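Local coordinates for TIR-NB-LRR type resistance protein RPV1 (Vitis rotundifolia, PDB 5KU7) that is a plant resistance protein of the TIR-NB-LRR class, an intracellular immune receptor, whose TIR domain is a parallel beta sheet flanked by helices, at residues S106-Q111 against E139-S144. Numbering follows the deposited sequence.
Sequences SHVRKQ and EAANLS
The amide of N142 lies obliquely to the guanidinium of R109, their planes 61° apart, and CD of R109 comes between them, the two side chains crossing at about a right angle. The touching is done by the aliphatic shaft of R109, whose CD lies 3.7 Å from N142 CG, so the amide rests against the CD methylene. With CG of R109 anti to the backbone N (chi1 -167°) the chain runs out beside N142, and a bend at chi3 turns the guanidinium away from the CD contact. Beneath this pair the helices 105-110 and 130-141 come close: the CA atoms of R109 and A141 are 5.2 Å apart. Alanine suits this close approach, its methyl being the whole side chain, and CB of A141 sits 3.8 Å from both CA and CB of R109. V108 adds its CG1 branch at 3.9 Å from A141 CB, and both side chains also pack on F100 of strand 95-101. Beyond V108, Q111, at positive phi, closes helix 105-110 in a Schellman motif; its side-chain NE2 returns to V108 O (3.0 Å, N-H...O 149°), while OE1 is bonded to R134 of helix 130-141. The chemistry is thus graded: apolar at the sheet side, where V108 and A141 are buried, and polar toward the outside, where the base of R109, partly exposed, packs on the A141 methyl while its CD reaches the exposed N142.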
ATOM      1  N   SER A 106       1.518 -20.205  10.206  1.00 51.94           N
ATOM      2  CA  SER A 106       1.688 -21.130  11.327  1.00 58.80           C
ATOM      3  C   SER A 106       2.050 -20.395  12.626  1.00 52.65           C
ATOM      4  O   SER A 106       1.745 -20.886  13.721  1.00 55.25           O
ATOM      5  CB  SER A 106       2.736 -22.210  11.003  1.00 62.44           C
ATOM      6  OG  SER A 106       4.042 -21.671  10.911  1.00 62.81           O
ATOM      7  N   HIS A 107       2.681 -19.225  12.509  1.00 44.01           N
ATOM      8  CA  HIS A 107       2.927 -18.375  13.683  1.00 44.32           C
ATOM      9  C   HIS A 107       1.598 -17.959  14.308  1.00 43.87           C
ATOM     10  O   HIS A 107       1.449 -17.936  15.531  1.00 47.12           O
ATOM     11  CB  HIS A 107       3.728 -17.113  13.315  1.00 36.44           C
ATOM     12  CG  HIS A 107       5.162 -17.381  12.973  1.00 48.63           C
ATOM     13  ND1 HIS A 107       6.073 -16.372  12.740  1.00 51.04           N
ATOM     14  CD2 HIS A 107       5.843 -18.545  12.823  1.00 52.29           C
ATOM     15  CE1 HIS A 107       7.255 -16.901  12.471  1.00 50.06           C
ATOM     16  NE2 HIS A 107       7.141 -18.217  12.514  1.00 51.90           N
ATOM     17  N   VAL A 108       0.623 -17.651  13.460  1.00 38.67           N
ATOM     18  CA  VAL A 108      -0.700 -17.307  13.947  1.00 39.18           C
ATOM     19  C   VAL A 108      -1.367 -18.514  14.544  1.00 46.82           C
ATOM     20  O   VAL A 108      -1.866 -18.460  15.660  1.00 55.19           O
ATOM     21  CB  VAL A 108      -1.606 -16.766  12.828  1.00 36.49           C
ATOM     22  CG1 VAL A 108      -2.976 -16.394  13.393  1.00 40.53           C
ATOM     23  CG2 VAL A 108      -0.959 -15.571  12.172  1.00 32.75           C
ATOM     24  N   ARG A 109      -1.316 -19.620  13.807  1.00 49.09           N
ATOM     25  CA  ARG A 109      -2.006 -20.845  14.187  1.00 51.91           C
ATOM     26  C   ARG A 109      -1.482 -21.357  15.514  1.00 52.43           C
ATOM     27  O   ARG A 109      -2.244 -21.861  16.343  1.00 54.67           O
ATOM     28  CB  ARG A 109      -1.834 -21.909  13.090  1.00 56.22           C
ATOM     29  CG  ARG A 109      -2.750 -23.118  13.202  1.00 62.63           C
ATOM     30  CD  ARG A 109      -2.633 -24.038  11.971  1.00 64.44           C
ATOM     31  NE  ARG A 109      -1.282 -24.573  11.796  1.00 72.38           N
ATOM     32  CZ  ARG A 109      -0.430 -24.171  10.854  1.00 79.81           C
ATOM     33  NH1 ARG A 109      -0.785 -23.231   9.979  1.00 76.52           N
ATOM     34  NH2 ARG A 109       0.779 -24.718  10.780  1.00 83.71           N
ATOM     35  N   LYS A 110      -0.176 -21.222  15.706  1.00 53.42           N
ATOM     36  CA  LYS A 110       0.483 -21.803  16.865  1.00 56.15           C
ATOM     37  C   LYS A 110       0.944 -20.744  17.865  1.00 54.35           C
ATOM     38  O   LYS A 110       1.499 -21.080  18.900  1.00 60.04           O
ATOM     39  CB  LYS A 110       1.674 -22.667  16.422  1.00 59.67           C
ATOM     40  CG  LYS A 110       1.274 -23.821  15.491  1.00 61.83           C
ATOM     41  CD  LYS A 110       2.398 -24.822  15.236  1.00 68.05           C
ATOM     42  CE  LYS A 110       3.582 -24.263  14.474  1.00 69.27           C
ATOM     43  NZ  LYS A 110       4.627 -25.338  14.327  1.00 67.52           N
ATOM     44  N   GLN A 111       0.711 -19.472  17.550  1.00 50.18           N
ATOM     45  CA  GLN A 111       1.166 -18.368  18.391  1.00 52.87           C
ATOM     46  C   GLN A 111       2.663 -18.432  18.625  1.00 54.63           C
ATOM     47  O   GLN A 111       3.117 -18.444  19.770  1.00 55.12           O
ATOM     48  CB  GLN A 111       0.441 -18.376  19.735  1.00 53.95           C
ATOM     49  CG  GLN A 111      -1.020 -18.050  19.612  1.00 45.73           C
ATOM     50  CD  GLN A 111      -1.864 -19.304  19.554  1.00 47.34           C
ATOM     51  OE1 GLN A 111      -1.908 -20.063  20.512  1.00 52.40           O
ATOM     52  NE2 GLN A 111      -2.538 -19.530  18.426  1.00 42.99           N
ATOM     53  N   GLU A 139      -8.173 -21.451  15.145  1.00 55.16           N
ATOM     54  CA  GLU A 139      -9.278 -21.748  14.234  1.00 56.34           C
ATOM     55  C   GLU A 139      -9.235 -20.860  12.980  1.00 59.93           C
ATOM     56  O   GLU A 139      -9.324 -21.345  11.850  1.00 55.61           O
ATOM     57  CB  GLU A 139     -10.622 -21.590  14.954  1.00 55.54           C
ATOM     58  CG  GLU A 139     -10.883 -22.672  15.999  1.00 62.31           C
ATOM     59  CD  GLU A 139     -12.250 -22.559  16.639  1.00 69.99           C
ATOM     60  OE1 GLU A 139     -13.012 -21.649  16.264  1.00 72.97           O
ATOM     61  OE2 GLU A 139     -12.573 -23.395  17.507  1.00 79.31           O
ATOM     62  N   ALA A 140      -9.084 -19.556  13.193  1.00 61.62           N
ATOM     63  CA  ALA A 140      -9.085 -18.601  12.092  1.00 49.27           C
ATOM     64  C   ALA A 140      -7.983 -18.917  11.078  1.00 44.33           C
ATOM     65  O   ALA A 140      -8.198 -18.796   9.875  1.00 39.21           O
ATOM     66  CB  ALA A 140      -8.926 -17.205  12.620  1.00 39.02           C
ATOM     67  N   ALA A 141      -6.817 -19.329  11.571  1.00 43.81           N
ATOM     68  CA  ALA A 141      -5.658 -19.564  10.712  1.00 50.05           C
ATOM     69  C   ALA A 141      -5.771 -20.871   9.926  1.00 58.82           C
ATOM     70  O   ALA A 141      -4.994 -21.114   9.002  1.00 65.47           O
ATOM     71  CB  ALA A 141      -4.384 -19.566  11.542  1.00 48.99           C
ATOM     72  N   ASN A 142      -6.732 -21.715  10.295  1.00 58.94           N
ATOM     73  CA  ASN A 142      -6.947 -22.962   9.566  1.00 53.99           C
ATOM     74  C   ASN A 142      -8.014 -22.820   8.506  1.00 51.93           C
ATOM     75  O   ASN A 142      -8.303 -23.764   7.785  1.00 62.56           O
ATOM     76  CB  ASN A 142      -7.329 -24.093  10.509  1.00 60.13           C
ATOM     77  CG  ASN A 142      -6.134 -24.875  10.986  1.00 71.39           C
ATOM     78  OD1 ASN A 142      -5.668 -24.698  12.107  1.00 76.13           O
ATOM     79  ND2 ASN A 142      -5.629 -25.751  10.133  1.00 81.34           N
ATOM     80  N   LEU A 143      -8.591 -21.631   8.406  1.00 45.74           N
ATOM     81  CA  LEU A 143      -9.508 -21.341   7.318  1.00 46.70           C
ATOM     82  C   LEU A 143      -8.656 -21.063   6.097  1.00 49.51           C
ATOM     83  O   LEU A 143      -7.562 -20.520   6.225  1.00 57.09           O
ATOM     84  CB  LEU A 143     -10.392 -20.151   7.665  1.00 42.40           C
ATOM     85  CG  LEU A 143     -11.192 -20.305   8.959  1.00 47.55           C
ATOM     86  CD1 LEU A 143     -11.936 -19.020   9.257  1.00 58.15           C
ATOM     87  CD2 LEU A 143     -12.158 -21.460   8.820  1.00 47.17           C
ATOM     88  N   SER A 144      -9.136 -21.421   4.914  1.00 52.07           N
ATOM     89  CA  SER A 144      -8.333 -21.204   3.720  1.00 60.50           C
ATOM     90  C   SER A 144      -8.257 -19.713   3.423  1.00 58.25           C
ATOM     91  O   SER A 144      -9.280 -19.027   3.341  1.00 62.61           O
ATOM     92  CB  SER A 144      -8.888 -21.965   2.513  1.00 64.84           C
ATOM     93  OG  SER A 144     -10.094 -21.395   2.051  1.00 67.43           O
TER